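Local structure of benzoylformate decarboxylase (Mycobacterium smegmatis, 4Q9D) at residues S234-R239 with L253-A258; P209-A214 with G316-A321; G414-D419 with H450-V455; E188-F193 with S323-L328. The protein belongs to the thiamine pyrophosphate enzyme family, with two cofactor-binding-type domains around a central Rossmann-like domain, and carries a bound magnesium ion. All coordinates share one frame; numbering follows the deposited sequence.

Contacts 1, 2 and 4 lie in the central domain, whereas contact 3 belongs to the C-terminal domain and is the most buried. Helix 318-328 serves both contact 2, with its first turn, and contact 4, with its last; their centres are 14 Å apart. Contacts 1 and 2 meet through salt bridges joining Asp238 to Arg213 and Arg239 to Asp212. Across their paired segments all four rest on apolar packing, but polar groups border them differently: a serine hydroxyl within contact 1, a capping aspartate in contact 2 and outside arginine partners in contact 3. Contact 4 lies farthest from the chain's centre and grades from buried leucines to an exposed arginine stem.

Contact 1. Residues S234-R239 with L253-A258; sequences SALPDR and LPMTIA
Ala235 and Leu236 pack against Leu253, Pro254 and Met255 in a small, mainly apolar loop-to-loop contact, where two neighbouring strands of the central domain give way to their following loops. The methyl of Ala235 faces the other loop directly: its CB lies 3.3 Å from Leu253 O and 4.0 Å from Met255 CB. Alanine suits this place because the backbones are close, with Ala235 CA 5.0 Å from Leu253 CA. Beside it, Leu236 and Met255 cross at about a right angle, and Leu236 CD2 comes to 3.6 Å from Met255 CE. The flexible thioether chain bends at its last torsion (chi3 66°), which carries its terminal methyl round to the branched end of the leucine.

Residues 234-239 follow strand 231-233 and residues 253-258 follow strand 249-252, an edge strand of the parallel Rossmann-like sheet within this chain. A backbone bond between Leu253 and Ala233 prolongs the pairing just to the border of the contact. Leu236 has a positive phi, which turns the chain away from the strand direction. Just before this turn, the hydroxyl of Ser234 donates to Ala235 O over 2.7 Å, approaching at 131° to the C=O and tilted 24° from its plane, so a short polar side chain fastens the loop locally. Farther along, Thr256 caps the next helix through Gly259 N, and Leu236 also packs on Tyr112 of the second subunit. Asp238 also forms a salt bridge with Arg279.

Contact 2. Residues P209-A214 with G316-A321; sequences PEVDRA and GDVGIA
Val318 presses its CG2 methyl onto the short helix that holds Glu210 and Val211, 3.4 Å from Glu210 O and 3.7 Å from Val211 CA. The same methyl also meets side chains, with Val318 CG2 3.9 Å from Val211 CG2 and equally far from Ala214 CB. Its chi1 of -65° sets CG2 between the valine's own backbone N and carbonyl carbon, while CG1 turns beside the stem of Glu210. A compact branched residue fits here, and the small Ala214 allows close approach to Asp317 and Gly319.

Behind this first shell, polar groups hold the two partners. Asp317 is the N-cap of helix 318-328: its OD2 accepts from Ile320 N at 3.0 Å through the anti lone pair, with an N-H...O angle of 157°. Glu210 turns its carboxylate toward the end of a neighbouring strand, where OE1 bonds Thr299 OG1 and OE2 bonds Ala300 N; its aliphatic part thereby stays against Val318.

The two helices follow inner strand 203-207 and edge strand 312-315, in chain order the first and last of a parallel sheet whose order across is 3-2-1-4-5-6, as in a Rossmann fold.

Contact 3. Residues G414-D419 with H450-V455; sequences GIALGD and HKLPIV
The imidazole of His450 is met obliquely by a methyl of Leu417, whose CD2 lies 4.0 Å from His450 ND1 and 4.1 Å from His450 CG; the two side chains cross at about a right angle. His450 CG stands beside its own backbone N (chi1 -64°), which brings the ring within reach of that CD2 methyl. Leu452 continues the apolar surface: its CD1 is 3.8 Å from Leu417 CG, and these side chains too meet nearly at a right angle. One turn of helix is thus touched by both residues through Leu417, a branched side chain whose CG and CD2 meet both partners. Ala416, the smaller neighbour, faces the strand entrance more directly, with its CB 3.7 Å from Ile454 CG1 and 4.0 Å from Leu452 CB.

The packing belongs to the alternating helix-strand architecture of the C-terminal thiamine pyrophosphate-binding domain. Helix 408-421 lies against the start of strand 454-460 in its parallel sheet, whereas the magnesium ligands Asn461 and Glu463 follow that strand's far end. Helix 443-449 finishes in a Schellman motif with Lys451, of positive phi, at the C-prime position. Pro453 then centres an inverse gamma turn, with a weak bond of 2.9 Å from Ile454 N to Leu452 O, before the strand begins. Arg420 donates to His450 O, and weakly to Lys451 O. Leu417 also touches Phe60 on helix 50-64, while nearby Asp419 forms salt bridges with Arg422 and Arg426.

Contact 4. Residues E188-F193 with S323-L328; sequences ERLAQF and SRLTEL
Helix segments 188-193 and 323-328 cross at -55° with their axes 10.0 Å apart, bringing Leu190 and Ala191 against one side of the second helix. Leu190 carries most of the contact by inserting its forked end among Arg324, Leu325 and Leu328. With chi1 at -173°, its CG points away from the backbone N and the side chain reaches across the gap, where the two methyls divide the work. CD1 goes to the buried side, with Leu190 CD1 3.8 Å from Leu325 CD2. CD2 goes to the more exposed side, where it lies tightly on the aliphatic stem of arginine, Leu190 CD2 to Arg324 CG being 3.4 Å.

Arginine suits this border because its methylene groups can cover a leucine while its charged end stays at the surface; the bend at chi2 (65°) turns the chain just beyond the contacting carbon. Leu328 closes the group from the next turn, with CD1 3.9 Å from Leu190 CD2. The same methyl reaches the neighbouring backbone, Leu328 CD1 lying 4.1 Å from Ala191 CA, an approach made easier by the short side chain of Ala191.

Away from this interface, Phe193 CE1 sits 3.9 Å above the plane of the Arg189 guanidinium, offset toward its rim. Arg189 also bonds Ser313 O and Ser178 of the third subunit. Both helices pack on the parallel sheet of the Rossmann-like central domain: Leu190 and Phe193 rest on Leu314 of strand 312-315, whereas Leu325 touches Ile298 of strand 294-299 and Phe223 of helix 217-227.

Contact 1. Residues S234-R239 with L253-A258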
loop_
_atom_site.group_PDB
_atom_site.type_symbol
_atom_site.label_atom_id
_atom_site.label_comp_id
_atom_site.label_asym_id
_atom_site.label_seq_id
_atom_site.Cartn_x
_atom_site.Cartn_y
_atom_site.Cartn_z
ATOM N N SER B 234 -10.623 28.711 -13.758
ATOM C CA SER B 234 -10.975 27.721 -12.754
ATOM C C SER B 234 -11.437 28.405 -11.480
ATOM O O SER B 234 -10.937 29.478 -11.124
ATOM C CB SER B 234 -9.738 26.858 -12.410
ATOM O OG SER B 234 -10.024 25.924 -11.366
ATOM N N ALA B 235 -12.382 27.787 -10.782
ATOM C CA ALA B 235 -12.628 28.178 -9.393
ATOM C C ALA B 235 -11.375 27.830 -8.582
ATOM O O ALA B 235 -10.638 26.890 -8.926
ATOM C CB ALA B 235 -13.854 27.408 -8.832
ATOM N N LEU B 236 -11.122 28.558 -7.509
ATOM C CA LEU B 236 -10.056 28.157 -6.604
ATOM C C LEU B 236 -8.742 27.876 -7.349
ATOM O O LEU B 236 -8.128 26.808 -7.175
ATOM C CB LEU B 236 -10.513 26.907 -5.836
ATOM C CG LEU B 236 -11.810 27.073 -5.031
ATOM C CD1 LEU B 236 -12.501 25.719 -4.835
ATOM C CD2 LEU B 236 -11.532 27.760 -3.661
ATOM N N PRO B 237 -8.313 28.818 -8.192
ATOM C CA PRO B 237 -7.159 28.596 -9.061
ATOM C C PRO B 237 -5.858 28.542 -8.269
ATOM O O PRO B 237 -5.683 29.358 -7.363
ATOM C CB PRO B 237 -7.172 29.860 -9.943
ATOM C CG PRO B 237 -7.662 30.915 -9.002
ATOM C CD PRO B 237 -8.812 30.203 -8.310
ATOM N N ASP B 238 -4.975 27.585 -8.573
ATOM C CA ASP B 238 -3.612 27.642 -8.051
ATOM C C ASP B 238 -2.701 28.367 -9.054
ATOM O O ASP B 238 -1.602 28.753 -8.715
ATOM C CB ASP B 238 -3.044 26.242 -7.699
ATOM C CG ASP B 238 -3.372 25.169 -8.755
ATOM O OD1 ASP B 238 -4.478 25.202 -9.344
ATOM O OD2 ASP B 238 -2.527 24.268 -8.961
ATOM N N ARG B 239 -3.171 28.525 -10.298
ATOM C CA ARG B 239 -2.517 29.378 -11.293
ATOM C C ARG B 239 -3.594 30.105 -12.083
ATOM O O ARG B 239 -4.745 29.645 -12.139
ATOM C CB ARG B 239 -1.616 28.577 -12.264
ATOM C CG ARG B 239 -0.529 27.741 -11.560
ATOM C CD ARG B 239 0.669 28.586 -11.120
ATOM N NE ARG B 239 1.344 29.078 -12.306
ATOM C CZ ARG B 239 2.479 28.604 -12.804
ATOM N NH1 ARG B 239 3.157 27.622 -12.190
ATOM N NH2 ARG B 239 2.957 29.152 -13.915
ATOM N N LEU B 253 -15.186 30.251 -12.567
ATOM C CA LEU B 253 -16.423 29.487 -12.398
ATOM C C LEU B 253 -16.834 29.462 -10.932
ATOM O O LEU B 253 -15.991 29.617 -10.039
ATOM C CB LEU B 253 -16.240 28.036 -12.905
ATOM C CG LEU B 253 -16.194 27.792 -14.422
ATOM C CD1 LEU B 253 -15.978 26.315 -14.747
ATOM C CD2 LEU B 253 -17.502 28.256 -15.063
ATOM N N PRO B 254 -18.130 29.247 -10.672
ATOM C CA PRO B 254 -18.564 28.948 -9.308
ATOM C C PRO B 254 -17.915 27.641 -8.831
ATOM O O PRO B 254 -17.406 26.872 -9.657
ATOM C CB PRO B 254 -20.080 28.745 -9.459
ATOM C CG PRO B 254 -20.450 29.473 -10.753
ATOM C CD PRO B 254 -19.254 29.290 -11.632
ATOM N N MET B 255 -17.981 27.379 -7.527
ATOM C CA MET B 255 -17.303 26.236 -6.938
ATOM C C MET B 255 -18.257 25.160 -6.458
ATOM O O MET B 255 -17.864 24.296 -5.679
ATOM C CB MET B 255 -16.380 26.685 -5.799
ATOM C CG MET B 255 -17.063 27.385 -4.621
ATOM S SD MET B 255 -15.861 27.795 -3.307
ATOM C CE MET B 255 -14.857 28.997 -4.154
ATOM N N THR B 256 -19.506 25.205 -6.917
ATOM C CA THR B 256 -20.468 24.153 -6.570
ATOM C C THR B 256 -21.086 23.552 -7.837
ATOM O O THR B 256 -21.059 24.163 -8.914
ATOM C CB THR B 256 -21.631 24.686 -5.715
ATOM O OG1 THR B 256 -22.418 25.567 -6.528
ATOM C CG2 THR B 256 -21.115 25.453 -4.491
ATOM N N ILE B 257 -21.658 22.365 -7.698
ATOM C CA ILE B 257 -22.359 21.719 -8.808
ATOM C C ILE B 257 -23.529 22.601 -9.303
ATOM O O ILE B 257 -23.609 22.926 -10.495
ATOM C CB ILE B 257 -22.863 20.312 -8.408
ATOM C CG1 ILE B 257 -21.683 19.363 -8.094
ATOM C CG2 ILE B 257 -23.715 19.702 -9.538
ATOM C CD1 ILE B 257 -22.127 18.098 -7.352
ATOM N N ALA B 258 -24.400 23.026 -8.384
ATOM C CA ALA B 258 -25.556 23.859 -8.762
ATOM C C ALA B 258 -25.103 25.167 -9.397
ATOM O O ALA B 258 -25.716 25.658 -10.352
ATOM C CB ALA B 258 -26.455 24.143 -7.531
#

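Contact 2. Residues P209-A214 with G316-A321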
loop_
_atom_site.group_PDB
_atom_site.type_symbol
_atom_site.label_atom_id
_atom_site.label_comp_id
_atom_site.label_asym_id
_atom_site.label_seq_id
_atom_site.Cartn_x
_atom_site.Cartn_y
_atom_site.Cartn_z
ATOM N N PRO B 209 -5.431 26.126 -14.765
ATOM C CA PRO B 209 -4.019 26.250 -14.371
ATOM C C PRO B 209 -3.007 25.518 -15.276
ATOM O O PRO B 209 -1.852 25.945 -15.289
ATOM C CB PRO B 209 -3.988 25.621 -12.977
ATOM C CG PRO B 209 -5.412 25.840 -12.426
ATOM C CD PRO B 209 -6.307 25.706 -13.648
ATOM N N GLU B 210 -3.392 24.450 -15.986
ATOM C CA GLU B 210 -2.408 23.741 -16.814
ATOM C C GLU B 210 -1.883 24.649 -17.898
ATOM O O GLU B 210 -0.780 24.443 -18.415
ATOM C CB GLU B 210 -2.992 22.494 -17.470
ATOM C CG GLU B 210 -3.362 21.380 -16.511
ATOM C CD GLU B 210 -3.801 20.138 -17.277
ATOM O OE1 GLU B 210 -4.979 19.772 -17.184
ATOM O OE2 GLU B 210 -2.974 19.554 -17.998
ATOM N N VAL B 211 -2.681 25.644 -18.268
ATOM C CA VAL B 211 -2.310 26.512 -19.395
ATOM C C VAL B 211 -1.115 27.365 -19.026
ATOM O O VAL B 211 -0.122 27.399 -19.749
ATOM C CB VAL B 211 -3.534 27.341 -19.900
ATOM C CG1 VAL B 211 -3.131 28.337 -20.966
ATOM C CG2 VAL B 211 -4.584 26.390 -20.449
ATOM N N ASP B 212 -1.188 28.022 -17.875
ATOM C CA ASP B 212 -0.054 28.807 -17.401
ATOM C C ASP B 212 1.178 27.900 -17.151
ATOM O O ASP B 212 2.294 28.260 -17.502
ATOM C CB ASP B 212 -0.412 29.590 -16.121
ATOM C CG ASP B 212 0.545 30.740 -15.853
ATOM O OD1 ASP B 212 0.905 31.434 -16.830
ATOM O OD2 ASP B 212 0.961 30.941 -14.688
ATOM N N ARG B 213 0.977 26.712 -16.581
ATOM C CA ARG B 213 2.111 25.817 -16.316
ATOM C C ARG B 213 2.758 25.310 -17.600
ATOM O O ARG B 213 3.943 25.031 -17.610
ATOM C CB ARG B 213 1.716 24.653 -15.400
ATOM C CG ARG B 213 1.303 25.108 -14.020
ATOM C CD ARG B 213 1.262 23.956 -12.995
ATOM N NE ARG B 213 1.161 24.496 -11.630
ATOM C CZ ARG B 213 0.070 24.404 -10.868
ATOM N NH1 ARG B 213 -1.023 23.785 -11.311
ATOM N NH2 ARG B 213 0.068 24.926 -9.648
ATOM N N ALA B 214 1.985 25.212 -18.688
ATOM C CA ALA B 214 2.575 24.875 -19.984
ATOM C C ALA B 214 3.239 26.070 -20.704
ATOM O O ALA B 214 3.789 25.894 -21.784
ATOM C CB ALA B 214 1.552 24.213 -20.903
ATOM N N GLY B 316 -3.530 15.538 -23.828
ATOM C CA GLY B 316 -2.457 16.137 -24.596
ATOM C C GLY B 316 -2.013 17.403 -23.915
ATOM O O GLY B 316 -2.763 17.970 -23.109
ATOM N N ASP B 317 -0.806 17.848 -24.232
ATOM C CA ASP B 317 -0.300 19.118 -23.732
ATOM C C ASP B 317 -1.244 20.257 -24.118
ATOM O O ASP B 317 -1.666 20.344 -25.266
ATOM C CB ASP B 317 1.083 19.375 -24.323
ATOM C CG ASP B 317 1.704 20.666 -23.821
ATOM O OD1 ASP B 317 2.419 20.622 -22.776
ATOM O OD2 ASP B 317 1.488 21.725 -24.476
ATOM N N VAL B 318 -1.576 21.141 -23.178
ATOM C CA VAL B 318 -2.648 22.107 -23.460
ATOM C C VAL B 318 -2.141 23.201 -24.388
ATOM O O VAL B 318 -2.899 23.783 -25.155
ATOM C CB VAL B 318 -3.274 22.687 -22.166
ATOM C CG1 VAL B 318 -3.961 21.577 -21.406
ATOM C CG2 VAL B 318 -2.201 23.364 -21.293
ATOM N N GLY B 319 -0.841 23.458 -24.323
ATOM C CA GLY B 319 -0.201 24.416 -25.211
ATOM C C GLY B 319 -0.250 23.963 -26.660
ATOM O O GLY B 319 -0.629 24.727 -27.552
ATOM N N ILE B 320 0.129 22.714 -26.910
ATOM C CA ILE B 320 0.031 22.164 -28.255
ATOM C C ILE B 320 -1.425 22.146 -28.712
ATOM O O ILE B 320 -1.738 22.476 -29.848
ATOM C CB ILE B 320 0.603 20.727 -28.307
ATOM C CG1 ILE B 320 2.096 20.764 -27.998
ATOM C CG2 ILE B 320 0.364 20.096 -29.676
ATOM C CD1 ILE B 320 2.734 19.384 -27.959
ATOM N N ALA B 321 -2.326 21.724 -27.831
ATOM C CA ALA B 321 -3.729 21.646 -28.195
ATOM C C ALA B 321 -4.274 23.002 -28.630
ATOM O O ALA B 321 -4.981 23.069 -29.620
ATOM C CB ALA B 321 -4.591 21.056 -27.043
#

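Contact 3. Residues G414-D419 with H450-V455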
loop_
_atom_site.group_PDB
_atom_site.type_symbol
_atom_site.label_atom_id
_atom_site.label_comp_id
_atom_site.label_asym_id
_atom_site.label_seq_id
_atom_site.Cartn_x
_atom_site.Cartn_y
_atom_site.Cartn_z
ATOM N N GLY B 414 10.301 30.194 -2.176
ATOM C CA GLY B 414 10.732 29.429 -3.340
ATOM C C GLY B 414 10.612 30.174 -4.669
ATOM O O GLY B 414 11.509 30.119 -5.499
ATOM N N ILE B 415 9.488 30.863 -4.877
ATOM C CA ILE B 415 9.291 31.631 -6.104
ATOM C C ILE B 415 10.336 32.739 -6.237
ATOM O O ILE B 415 10.910 32.940 -7.305
ATOM C CB ILE B 415 7.858 32.239 -6.157
ATOM C CG1 ILE B 415 6.818 31.122 -6.372
ATOM C CG2 ILE B 415 7.760 33.284 -7.281
ATOM C CD1 ILE B 415 5.403 31.461 -5.764
ATOM N N ALA B 416 10.602 33.448 -5.146
ATOM C CA ALA B 416 11.602 34.522 -5.211
ATOM C C ALA B 416 13.019 33.972 -5.444
ATOM O O ALA B 416 13.797 34.557 -6.210
ATOM C CB ALA B 416 11.549 35.395 -3.959
ATOM N N LEU B 417 13.351 32.842 -4.809
ATOM C CA LEU B 417 14.629 32.171 -5.091
ATOM C C LEU B 417 14.669 31.773 -6.551
ATOM O O LEU B 417 15.699 31.897 -7.202
ATOM C CB LEU B 417 14.814 30.927 -4.217
ATOM C CG LEU B 417 15.168 31.228 -2.768
ATOM C CD1 LEU B 417 14.945 29.995 -1.868
ATOM C CD2 LEU B 417 16.611 31.722 -2.686
ATOM N N GLY B 418 13.537 31.298 -7.062
ATOM C CA GLY B 418 13.443 30.926 -8.463
ATOM C C GLY B 418 13.661 32.109 -9.385
ATOM O O GLY B 418 14.418 32.002 -10.343
ATOM N N ASP B 419 12.982 33.227 -9.114
ATOM C CA ASP B 419 13.148 34.445 -9.920
ATOM C C ASP B 419 14.628 34.844 -9.959
ATOM O O ASP B 419 15.159 35.164 -11.012
ATOM C CB ASP B 419 12.337 35.615 -9.343
ATOM C CG ASP B 419 10.851 35.431 -9.504
ATOM O OD1 ASP B 419 10.450 34.578 -10.326
ATOM O OD2 ASP B 419 10.078 36.148 -8.817
ATOM N N HIS B 450 18.137 34.870 2.830
ATOM C CA HIS B 450 18.526 35.067 1.431
ATOM C C HIS B 450 18.151 36.444 0.891
ATOM O O HIS B 450 18.270 36.684 -0.314
ATOM C CB HIS B 450 17.949 33.968 0.532
ATOM C CG HIS B 450 18.470 32.610 0.861
ATOM N ND1 HIS B 450 19.436 31.989 0.108
ATOM C CD2 HIS B 450 18.196 31.778 1.894
ATOM C CE1 HIS B 450 19.736 30.822 0.657
ATOM N NE2 HIS B 450 19.000 30.672 1.742
ATOM N N LYS B 451 17.708 37.332 1.787
ATOM C CA LYS B 451 17.360 38.709 1.433
ATOM C C LYS B 451 16.443 38.757 0.214
ATOM O O LYS B 451 16.737 39.427 -0.764
ATOM C CB LYS B 451 18.626 39.517 1.156
ATOM C CG LYS B 451 19.512 39.735 2.392
ATOM C CD LYS B 451 20.818 40.410 1.955
ATOM C CE LYS B 451 21.729 40.695 3.131
ATOM N NZ LYS B 451 22.145 39.436 3.793
ATOM N N LEU B 452 15.334 38.030 0.268
ATOM C CA LEU B 452 14.454 37.947 -0.886
ATOM C C LEU B 452 13.482 39.145 -0.944
ATOM O O LEU B 452 13.032 39.632 0.099
ATOM C CB LEU B 452 13.709 36.606 -0.857
ATOM C CG LEU B 452 14.654 35.401 -0.965
ATOM C CD1 LEU B 452 13.923 34.084 -0.641
ATOM C CD2 LEU B 452 15.247 35.360 -2.355
ATOM N N PRO B 453 13.159 39.622 -2.165
ATOM C CA PRO B 453 12.194 40.725 -2.298
ATOM C C PRO B 453 10.777 40.184 -2.203
ATOM O O PRO B 453 10.052 40.054 -3.205
ATOM C CB PRO B 453 12.472 41.289 -3.702
ATOM C CG PRO B 453 12.920 40.049 -4.486
ATOM C CD PRO B 453 13.707 39.193 -3.471
ATOM N N ILE B 454 10.374 39.897 -0.971
ATOM C CA ILE B 454 9.040 39.422 -0.714
ATOM C C ILE B 454 8.368 40.331 0.302
ATOM O O ILE B 454 8.927 40.629 1.361
ATOM C CB ILE B 454 9.038 37.989 -0.158
ATOM C CG1 ILE B 454 9.841 37.042 -1.066
ATOM C CG2 ILE B 454 7.589 37.507 0.022
ATOM C CD1 ILE B 454 9.995 35.666 -0.437
ATOM N N VAL B 455 7.159 40.760 -0.023
ATOM C CA VAL B 455 6.362 41.534 0.917
ATOM C C VAL B 455 5.205 40.659 1.349
ATOM O O VAL B 455 4.324 40.347 0.545
ATOM C CB VAL B 455 5.810 42.840 0.271
ATOM C CG1 VAL B 455 5.022 43.626 1.302
ATOM C CG2 VAL B 455 6.960 43.683 -0.309
#

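Contact 4. Residues E188-F193 with S323-L328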
loop_
_atom_site.group_PDB
_atom_site.type_symbol
_atom_site.label_atom_id
_atom_site.label_comp_id
_atom_site.label_asym_id
_atom_site.label_seq_id
_atom_site.Cartn_x
_atom_site.Cartn_y
_atom_site.Cartn_z
ATOM N N GLU B 188 -6.433 13.225 -35.011
ATOM C CA GLU B 188 -7.754 12.898 -35.513
ATOM C C GLU B 188 -8.844 13.184 -34.479
ATOM O O GLU B 188 -9.965 13.586 -34.829
ATOM C CB GLU B 188 -7.771 11.436 -35.953
ATOM C CG GLU B 188 -9.113 10.760 -35.878
ATOM C CD GLU B 188 -9.016 9.272 -36.218
ATOM O OE1 GLU B 188 -9.698 8.464 -35.540
ATOM O OE2 GLU B 188 -8.249 8.922 -37.153
ATOM N N ARG B 189 -8.524 13.008 -33.199
ATOM C CA ARG B 189 -9.503 13.300 -32.163
ATOM C C ARG B 189 -9.583 14.817 -31.970
ATOM O O ARG B 189 -10.660 15.357 -31.754
ATOM C CB ARG B 189 -9.173 12.575 -30.843
ATOM C CG ARG B 189 -10.203 12.743 -29.686
ATOM C CD ARG B 189 -9.989 11.676 -28.571
ATOM N NE ARG B 189 -11.002 11.765 -27.516
ATOM C CZ ARG B 189 -12.251 11.339 -27.636
ATOM N NH1 ARG B 189 -12.667 10.774 -28.772
ATOM N NH2 ARG B 189 -13.100 11.491 -26.624
ATOM N N LEU B 190 -8.442 15.499 -32.027
ATOM C CA LEU B 190 -8.437 16.940 -31.865
ATOM C C LEU B 190 -9.248 17.586 -33.004
ATOM O O LEU B 190 -10.008 18.510 -32.758
ATOM C CB LEU B 190 -7.022 17.494 -31.852
ATOM C CG LEU B 190 -6.918 18.995 -31.528
ATOM C CD1 LEU B 190 -7.260 19.260 -30.057
ATOM C CD2 LEU B 190 -5.510 19.499 -31.820
ATOM N N ALA B 191 -9.101 17.069 -34.231
ATOM C CA ALA B 191 -9.885 17.553 -35.377
ATOM C C ALA B 191 -11.374 17.295 -35.148
ATOM O O ALA B 191 -12.207 18.129 -35.481
ATOM C CB ALA B 191 -9.411 16.923 -36.721
ATOM N N GLN B 192 -11.717 16.151 -34.560
ATOM C CA GLN B 192 -13.116 15.916 -34.223
ATOM C C GLN B 192 -13.628 16.977 -33.255
ATOM O O GLN B 192 -14.760 17.428 -33.396
ATOM C CB GLN B 192 -13.339 14.522 -33.619
ATOM C CG GLN B 192 -13.348 13.382 -34.635
ATOM C CD GLN B 192 -13.160 11.984 -34.012
ATOM O OE1 GLN B 192 -13.125 11.813 -32.781
ATOM N NE2 GLN B 192 -13.015 10.979 -34.878
ATOM N N PHE B 193 -12.816 17.331 -32.249
ATOM C CA PHE B 193 -13.214 18.336 -31.260
ATOM C C PHE B 193 -13.432 19.701 -31.937
ATOM O O PHE B 193 -14.371 20.437 -31.613
ATOM C CB PHE B 193 -12.176 18.466 -30.121
ATOM C CG PHE B 193 -12.302 17.404 -29.009
ATOM C CD1 PHE B 193 -12.906 16.172 -29.246
ATOM C CD2 PHE B 193 -11.805 17.663 -27.723
ATOM C CE1 PHE B 193 -13.013 15.198 -28.225
ATOM C CE2 PHE B 193 -11.901 16.695 -26.678
ATOM C CZ PHE B 193 -12.500 15.460 -26.928
ATOM N N SER B 323 -2.697 25.933 -29.718
ATOM C CA SER B 323 -2.111 26.365 -30.987
ATOM C C SER B 323 -2.749 25.645 -32.152
ATOM O O SER B 323 -3.081 26.250 -33.161
ATOM C CB SER B 323 -0.609 26.079 -31.028
ATOM O OG SER B 323 0.023 26.782 -29.985
ATOM N N ARG B 324 -2.904 24.336 -32.010
ATOM C CA ARG B 324 -3.464 23.542 -33.083
ATOM C C ARG B 324 -4.963 23.825 -33.313
ATOM O O ARG B 324 -5.423 23.921 -34.444
ATOM C CB ARG B 324 -3.187 22.056 -32.821
ATOM C CG ARG B 324 -3.518 21.160 -33.978
ATOM C CD ARG B 324 -2.645 21.425 -35.211
ATOM N NE ARG B 324 -3.339 20.997 -36.428
ATOM C CZ ARG B 324 -3.151 21.542 -37.622
ATOM N NH1 ARG B 324 -2.275 22.530 -37.756
ATOM N NH2 ARG B 324 -3.832 21.104 -38.682
ATOM N N LEU B 325 -5.719 23.955 -32.232
ATOM C CA LEU B 325 -7.130 24.289 -32.321
ATOM C C LEU B 325 -7.359 25.618 -33.038
ATOM O O LEU B 325 -8.290 25.743 -33.809
ATOM C CB LEU B 325 -7.743 24.348 -30.921
ATOM C CG LEU B 325 -8.090 22.975 -30.336
ATOM C CD1 LEU B 325 -8.516 23.126 -28.879
ATOM C CD2 LEU B 325 -9.202 22.338 -31.182
ATOM N N THR B 326 -6.522 26.605 -32.744
ATOM C CA THR B 326 -6.575 27.874 -33.447
ATOM C C THR B 326 -6.549 27.650 -34.963
ATOM O O THR B 326 -7.416 28.134 -35.688
ATOM C CB THR B 326 -5.402 28.761 -33.045
ATOM O OG1 THR B 326 -5.494 29.043 -31.647
ATOM C CG2 THR B 326 -5.446 30.065 -33.826
ATOM N N GLU B 327 -5.565 26.890 -35.432
ATOM C CA GLU B 327 -5.499 26.542 -36.844
ATOM C C GLU B 327 -6.699 25.764 -37.331
ATOM O O GLU B 327 -7.122 25.982 -38.450
ATOM C CB GLU B 327 -4.210 25.792 -37.165
ATOM C CG GLU B 327 -3.005 26.673 -36.963
ATOM C CD GLU B 327 -1.699 25.905 -36.950
ATOM O OE1 GLU B 327 -1.739 24.655 -36.996
ATOM O OE2 GLU B 327 -0.624 26.554 -36.892
ATOM N N LEU B 328 -7.277 24.890 -36.503
ATOM C CA LEU B 328 -8.360 24.022 -36.986
ATOM C C LEU B 328 -9.739 24.663 -37.014
ATOM O O LEU B 328 -10.538 24.336 -37.881
ATOM C CB LEU B 328 -8.447 22.708 -36.195
ATOM C CG LEU B 328 -7.249 21.752 -36.209
ATOM C CD1 LEU B 328 -7.376 20.767 -35.051
ATOM C CD2 LEU B 328 -7.207 20.993 -37.506
#